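Beta-1,3-glucanosyltransferase (Rhizomucor miehei CAU432, PDB 4WTP) belongs to glycosyl hydrolase family 17, carbohydrate-active enzymes built on a (beta/alpha)8 barrel of eight parallel strands ringed by helices. Local coordinates at residues N67-F72 with M92-G97; T36-N41 with D260-S265. All blocks are in the same frame, centred on the assembly; numbering follows the deposited sequence.

Contact 1: residues N67-F72 with M92-G97; sequences NRVRTF and MRIYLG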
loop_
_atom_site.group_PDB
_atom_site.type_symbol
_atom_site.label_atom_id
_atom_site.label_comp_id
_atom_site.label_asym_id
_atom_site.label_seq_id
_atom_site.Cartn_x
_atom_site.Cartn_y
_atom_site.Cartn_z
ATOM N N ASN A 67 -12.668 -5.627 -0.866
ATOM C CA ASN A 67 -13.435 -4.602 -1.541
ATOM C C ASN A 67 -12.646 -3.322 -1.723
ATOM O O ASN A 67 -13.239 -2.283 -2.034
ATOM C CB ASN A 67 -14.738 -4.267 -0.787
ATOM C CG ASN A 67 -15.796 -3.713 -1.710
ATOM O OD1 ASN A 67 -16.033 -4.274 -2.767
ATOM N ND2 ASN A 67 -16.408 -2.598 -1.325
ATOM N N ARG A 68 -11.316 -3.372 -1.601
ATOM C CA ARG A 68 -10.521 -2.128 -1.561
ATOM C C ARG A 68 -9.148 -2.331 -2.167
ATOM O O ARG A 68 -8.500 -3.358 -1.910
ATOM C CB ARG A 68 -10.386 -1.676 -0.112
ATOM C CG ARG A 68 -9.581 -0.430 0.088
ATOM C CD ARG A 68 -9.536 -0.046 1.556
ATOM N NE ARG A 68 -10.805 0.501 2.048
ATOM C CZ ARG A 68 -11.640 -0.127 2.882
ATOM N NH1 ARG A 68 -12.732 0.493 3.311
ATOM N NH2 ARG A 68 -11.420 -1.385 3.259
ATOM N N VAL A 69 -8.701 -1.370 -2.979
ATOM C CA VAL A 69 -7.371 -1.412 -3.579
ATOM C C VAL A 69 -6.614 -0.136 -3.272
ATOM O O VAL A 69 -7.183 0.850 -2.766
ATOM C CB VAL A 69 -7.393 -1.666 -5.110
ATOM C CG1 VAL A 69 -8.077 -2.979 -5.426
ATOM C CG2 VAL A 69 -8.102 -0.509 -5.799
ATOM N N ARG A 70 -5.319 -0.130 -3.547
ATOM C CA ARG A 70 -4.506 1.038 -3.355
ATOM C C ARG A 70 -3.582 1.224 -4.539
ATOM O O ARG A 70 -2.935 0.263 -4.968
ATOM C CB ARG A 70 -3.671 0.944 -2.068
ATOM C CG ARG A 70 -2.698 2.094 -1.787
ATOM C CD ARG A 70 -1.352 1.921 -2.510
ATOM N NE ARG A 70 -0.380 2.933 -2.111
ATOM C CZ ARG A 70 0.451 2.807 -1.083
ATOM N NH1 ARG A 70 1.313 3.786 -0.801
ATOM N NH2 ARG A 70 0.431 1.713 -0.325
ATOM N N THR A 71 -3.530 2.451 -5.052
ATOM C CA THR A 71 -2.596 2.840 -6.124
ATOM C C THR A 71 -1.476 3.692 -5.580
ATOM O O THR A 71 -1.642 4.368 -4.578
ATOM C CB THR A 71 -3.351 3.577 -7.261
ATOM O OG1 THR A 71 -4.198 4.589 -6.695
ATOM C CG2 THR A 71 -4.215 2.589 -8.018
ATOM N N PHE A 72 -0.315 3.648 -6.263
ATOM C CA PHE A 72 0.890 4.290 -5.760
ATOM C C PHE A 72 1.188 5.715 -6.252
ATOM O O PHE A 72 1.934 6.443 -5.597
ATOM C CB PHE A 72 2.133 3.399 -5.979
ATOM C CG PHE A 72 2.177 2.205 -5.056
ATOM C CD1 PHE A 72 2.715 2.322 -3.792
ATOM C CD2 PHE A 72 1.614 0.995 -5.440
ATOM C CE1 PHE A 72 2.733 1.220 -2.924
ATOM C CE2 PHE A 72 1.625 -0.107 -4.590
ATOM C CZ PHE A 72 2.190 0.012 -3.335
ATOM N N MET A 92 -16.326 -0.892 -5.300
ATOM C CA MET A 92 -15.138 -1.036 -4.451
ATOM C C MET A 92 -14.652 0.315 -3.893
ATOM O O MET A 92 -15.074 1.370 -4.366
ATOM C CB MET A 92 -14.001 -1.736 -5.233
ATOM C CG MET A 92 -14.325 -3.127 -5.799
ATOM S SD MET A 92 -13.016 -3.926 -6.802
ATOM C CE MET A 92 -11.935 -4.514 -5.468
ATOM N N ARG A 93 -13.754 0.266 -2.906
ATOM C CA ARG A 93 -13.169 1.479 -2.322
ATOM C C ARG A 93 -11.688 1.594 -2.707
ATOM O O ARG A 93 -11.113 0.613 -3.226
ATOM C CB ARG A 93 -13.268 1.447 -0.799
ATOM C CG ARG A 93 -14.571 0.920 -0.227
ATOM C CD ARG A 93 -15.610 1.997 -0.179
ATOM N NE ARG A 93 -15.165 3.187 0.552
ATOM C CZ ARG A 93 -15.862 4.327 0.576
ATOM N NH1 ARG A 93 -16.999 4.435 -0.103
ATOM N NH2 ARG A 93 -15.405 5.361 1.266
ATOM N N ILE A 94 -11.058 2.729 -2.414
ATOM C CA ILE A 94 -9.678 2.959 -2.853
ATOM C C ILE A 94 -8.896 3.865 -1.910
ATOM O O ILE A 94 -9.434 4.846 -1.390
ATOM C CB ILE A 94 -9.634 3.506 -4.312
ATOM C CG1 ILE A 94 -8.223 3.479 -4.875
ATOM C CG2 ILE A 94 -10.294 4.876 -4.453
ATOM C CD1 ILE A 94 -8.170 3.636 -6.398
ATOM N N TYR A 95 -7.604 3.584 -1.722
ATOM C CA TYR A 95 -6.654 4.556 -1.160
ATOM C C TYR A 95 -5.855 5.069 -2.339
ATOM O O TYR A 95 -5.298 4.280 -3.123
ATOM C CB TYR A 95 -5.669 3.894 -0.184
ATOM C CG TYR A 95 -6.181 3.746 1.229
ATOM C CD1 TYR A 95 -7.172 2.814 1.556
ATOM C CD2 TYR A 95 -5.637 4.524 2.251
ATOM C CE1 TYR A 95 -7.622 2.680 2.879
ATOM C CE2 TYR A 95 -6.061 4.397 3.548
ATOM C CZ TYR A 95 -7.071 3.512 3.847
ATOM O OH TYR A 95 -7.476 3.368 5.154
ATOM N N LEU A 96 -5.795 6.390 -2.490
ATOM C CA LEU A 96 -4.980 6.995 -3.541
ATOM C C LEU A 96 -3.626 7.421 -3.002
ATOM O O LEU A 96 -3.518 8.230 -2.082
ATOM C CB LEU A 96 -5.695 8.234 -4.086
ATOM C CG LEU A 96 -7.010 8.053 -4.829
ATOM C CD1 LEU A 96 -7.588 9.392 -5.298
ATOM C CD2 LEU A 96 -6.797 7.149 -6.027
ATOM N N GLY A 97 -2.558 6.878 -3.592
ATOM C CA GLY A 97 -1.202 7.265 -3.224
ATOM C C GLY A 97 -0.707 8.346 -4.164
ATOM O O GLY A 97 -1.013 8.314 -5.380
HETATM O O HOH W 1 -2.999 6.937 -6.816
#
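The carbonyl oxygen of Thr-71 accepts two weak bonds at once, from Gly-97 N at 2.8 Å and from Arg-70 NE at 3.1 Å. Glycine fits this tight end of the strand pair because no side chain crowds that oxygen. The arginine reaches it by bending at its second torsion (chi2 -84°), and Phe-72 CE1 lies over the centre of its guanidinium, covering one face of it. Its NH2 bonds Asn-41. A water bridges the same end, accepting from Thr-71 OG1 and donating to Gly-97 O, so the threonine hydroxyl is tied through the water to the neighbouring strand's carbonyl.

Farther back, the backbones zip together in parallel register. Arg-93 N donates almost straight to Asn-67 O (2.7 Å, 170°), Val-69 N gives to Arg-93 O, Tyr-95 N to Val-69 O and Thr-71 N to Tyr-95 O. Strands 68-71 and 93-97 thus form neighbouring staves of the barrel, the two ends of a beta-alpha-beta crossover through helix 79-90.

The faces differ sharply. On the one that carries Val-69, Ile-94, Thr-71 and Leu-96, Val-69 CG2 meets Ile-94 CG1 at 4.1 Å; Val-69 packs on helices 52-62 and 79-90, Ile-94 on helix 79-90. On the other face, Arg-68 extends along its first two torsions and bends at the third, setting CD 3.6 Å from Tyr-95 CE1, at the edge of the ring. Arg-68 NH1 and Arg-93 NE come within 4.6 Å, yet both arginines salt-bridge Asp-126, while Arg-68 NH2 also bonds Tyr-38 O. The shared carboxylate probably offsets their like charges. The strand pair therefore separates a largely apolar outer face from a barrel interior of paired charges and polar bonds.

Contact 2: residues T36-N41 with D260-S265; sequences TFYGIN and DLLYFS
This is the closing seam of the barrel, where the first strand, 39-41, lies parallel to the last, 262-263. Backbone bonds stitch it: Tyr-263 N donates to Gly-39 O, and Asn-41 N donates nearly straight to Tyr-263 O (2.9 Å, 166°). The Asn-41 side chain points toward the opposite strand and its ND2 reaches the same carbonyl weakly, while ND2 also bonds Ser-222 O and OD1 accepts from Arg-70 NH2. Gly-39 suits its position because Leu-262 CD2 comes down to 3.7 Å from Gly-39 CA, into the space a side chain would fill.

At the start of the seam, Tyr-38 and Asp-260 stack flat. The ring and carboxylate planes are only 6° apart, and Asp-260 CB sits 3.6 Å over the ring centre as a CH-pi contact. Tyr-38 CG stands opposite its backbone N (chi1 171°), which swings the ring across to the aspartate, whose OD2 salt-bridges Lys-220.

On the Ile-40 and Tyr-263 side, Phe-37 CD1 meets Tyr-263 CB at 3.6 Å, their rings oblique. Both aromatics pack on Leu-247 of helix 240-256, Leu-261 touches Val-250 of the same helix, and backbone bonds from Asp-260 and Leu-262 to Ile-221 join the seam to strand 219-223.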
loop_
_atom_site.group_PDB
_atom_site.type_symbol
_atom_site.label_atom_id
_atom_site.label_comp_id
_atom_site.label_asym_id
_atom_site.label_seq_id
_atom_site.Cartn_x
_atom_site.Cartn_y
_atom_site.Cartn_z
ATOM N N THR A 36 -11.606 -10.726 3.548
ATOM C CA THR A 36 -10.341 -11.406 3.854
ATOM C C THR A 36 -9.206 -10.382 3.892
ATOM O O THR A 36 -8.374 -10.428 4.801
ATOM C CB THR A 36 -10.013 -12.514 2.862
ATOM O OG1 THR A 36 -10.990 -13.548 3.007
ATOM C CG2 THR A 36 -8.673 -13.138 3.152
ATOM N N PHE A 37 -9.161 -9.476 2.921
ATOM C CA PHE A 37 -8.215 -8.356 3.005
ATOM C C PHE A 37 -8.965 -7.072 3.259
ATOM O O PHE A 37 -9.930 -6.768 2.550
ATOM C CB PHE A 37 -7.474 -8.176 1.678
ATOM C CG PHE A 37 -6.578 -9.320 1.303
ATOM C CD1 PHE A 37 -5.244 -9.380 1.720
ATOM C CD2 PHE A 37 -7.050 -10.319 0.444
ATOM C CE1 PHE A 37 -4.440 -10.432 1.329
ATOM C CE2 PHE A 37 -6.238 -11.362 0.038
ATOM C CZ PHE A 37 -4.934 -11.424 0.498
ATOM N N TYR A 38 -8.492 -6.272 4.213
ATOM C CA TYR A 38 -8.981 -4.907 4.341
ATOM C C TYR A 38 -8.787 -4.188 2.984
ATOM O O TYR A 38 -9.685 -3.492 2.483
ATOM C CB TYR A 38 -8.231 -4.178 5.464
ATOM C CG TYR A 38 -8.528 -2.703 5.496
ATOM C CD1 TYR A 38 -9.683 -2.221 6.109
ATOM C CD2 TYR A 38 -7.646 -1.780 4.924
ATOM C CE1 TYR A 38 -9.957 -0.867 6.129
ATOM C CE2 TYR A 38 -7.923 -0.427 4.950
ATOM C CZ TYR A 38 -9.078 0.027 5.550
ATOM O OH TYR A 38 -9.343 1.385 5.570
ATOM N N GLY A 39 -7.611 -4.349 2.392
ATOM C CA GLY A 39 -7.370 -3.853 1.044
ATOM C C GLY A 39 -6.097 -4.437 0.498
ATOM O O GLY A 39 -5.337 -5.055 1.237
ATOM N N ILE A 40 -5.874 -4.274 -0.806
ATOM C CA ILE A 40 -4.690 -4.850 -1.453
ATOM C C ILE A 40 -4.019 -3.805 -2.338
ATOM O O ILE A 40 -4.680 -3.064 -3.109
ATOM C CB ILE A 40 -5.062 -6.095 -2.300
ATOM C CG1 ILE A 40 -5.798 -7.153 -1.486
ATOM C CG2 ILE A 40 -3.818 -6.772 -2.820
ATOM C CD1 ILE A 40 -6.354 -8.288 -2.322
ATOM N N ASN A 41 -2.690 -3.739 -2.225
ATOM C CA ASN A 41 -1.885 -2.889 -3.060
ATOM C C ASN A 41 -1.896 -3.373 -4.508
ATOM O O ASN A 41 -1.748 -4.572 -4.754
ATOM C CB ASN A 41 -0.458 -2.844 -2.529
ATOM C CG ASN A 41 -0.368 -2.018 -1.254
ATOM O OD1 ASN A 41 -0.726 -0.833 -1.234
ATOM N ND2 ASN A 41 0.063 -2.640 -0.181
ATOM N N ASP A 260 -5.859 -2.010 10.357
ATOM C CA ASP A 260 -6.144 -1.964 8.918
ATOM C C ASP A 260 -4.849 -2.161 8.120
ATOM O O ASP A 260 -3.871 -1.438 8.329
ATOM C CB ASP A 260 -6.810 -0.631 8.508
ATOM C CG ASP A 260 -8.179 -0.402 9.130
ATOM O OD1 ASP A 260 -8.825 -1.371 9.578
ATOM O OD2 ASP A 260 -8.583 0.773 9.103
ATOM N N LEU A 261 -4.878 -3.145 7.220
ATOM C CA LEU A 261 -3.713 -3.548 6.450
ATOM C C LEU A 261 -3.982 -3.546 4.945
ATOM O O LEU A 261 -4.985 -4.125 4.496
ATOM C CB LEU A 261 -3.312 -4.975 6.862
ATOM C CG LEU A 261 -2.389 -5.739 5.905
ATOM C CD1 LEU A 261 -1.026 -5.091 5.925
ATOM C CD2 LEU A 261 -2.327 -7.213 6.289
ATOM N N LEU A 262 -3.071 -2.951 4.181
ATOM C CA LEU A 262 -3.066 -3.106 2.716
ATOM C C LEU A 262 -1.961 -4.112 2.396
ATOM O O LEU A 262 -0.762 -3.817 2.602
ATOM C CB LEU A 262 -2.758 -1.765 2.042
ATOM C CG LEU A 262 -3.767 -0.655 2.343
ATOM C CD1 LEU A 262 -3.285 0.655 1.708
ATOM C CD2 LEU A 262 -5.183 -1.054 1.902
ATOM N N TYR A 263 -2.361 -5.284 1.925
ATOM C CA TYR A 263 -1.383 -6.343 1.675
ATOM C C TYR A 263 -0.608 -6.086 0.375
ATOM O O TYR A 263 -1.166 -5.575 -0.591
ATOM C CB TYR A 263 -2.091 -7.703 1.641
ATOM C CG TYR A 263 -1.095 -8.835 1.692
ATOM C CD1 TYR A 263 -0.522 -9.240 2.905
ATOM C CD2 TYR A 263 -0.644 -9.436 0.523
ATOM C CE1 TYR A 263 0.455 -10.217 2.951
ATOM C CE2 TYR A 263 0.340 -10.413 0.561
ATOM C CZ TYR A 263 0.879 -10.789 1.773
ATOM O OH TYR A 263 1.895 -11.722 1.826
ATOM N N PHE A 264 0.676 -6.430 0.367
ATOM C CA PHE A 264 1.527 -6.234 -0.819
ATOM C C PHE A 264 1.903 -7.597 -1.403
ATOM O O PHE A 264 2.630 -8.339 -0.741
ATOM C CB PHE A 264 2.813 -5.474 -0.419
ATOM C CG PHE A 264 3.638 -5.059 -1.593
ATOM C CD1 PHE A 264 4.620 -5.918 -2.122
ATOM C CD2 PHE A 264 3.385 -3.846 -2.232
ATOM C CE1 PHE A 264 5.357 -5.546 -3.244
ATOM C CE2 PHE A 264 4.121 -3.476 -3.353
ATOM C CZ PHE A 264 5.102 -4.329 -3.867
ATOM N N SER A 265 1.450 -7.946 -2.596
ATOM C CA SER A 265 0.650 -7.090 -3.485
ATOM C C SER A 265 -0.363 -7.991 -4.192
ATOM O O SER A 265 -0.392 -9.207 -3.970
ATOM C CB SER A 265 1.570 -6.426 -4.541
ATOM O OG SER A 265 2.195 -7.394 -5.377
HETATM O O HOH W 2 -5.253 -6.903 4.145
#

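Contacts 1 and 2 have centres about 9 Å apart and share one parallel sheet: strand 39-41 of contact 2 lies directly beside strand 68-71 of contact 1, with Arg-68 and Ile-40 joined through their backbones. Along the chain, contact 1 is nested inside the long loop that contact 2 closes. Side chains tie them as well. Tyr-95 OH and Tyr-38 OH lie 2.8 Å apart, probably hydrogen-bonded, and Lys-220 bonds the first hydroxyl and, more weakly, the second. Arg-68 makes a cation-pi contact with Tyr-38. At the other end, Phe-72 CZ packs 3.7 Å from Asn-41 OD1. Inward-facing side chains of the two contacts thus meet in a polar network around Tyr-38, Tyr-95 and Arg-68.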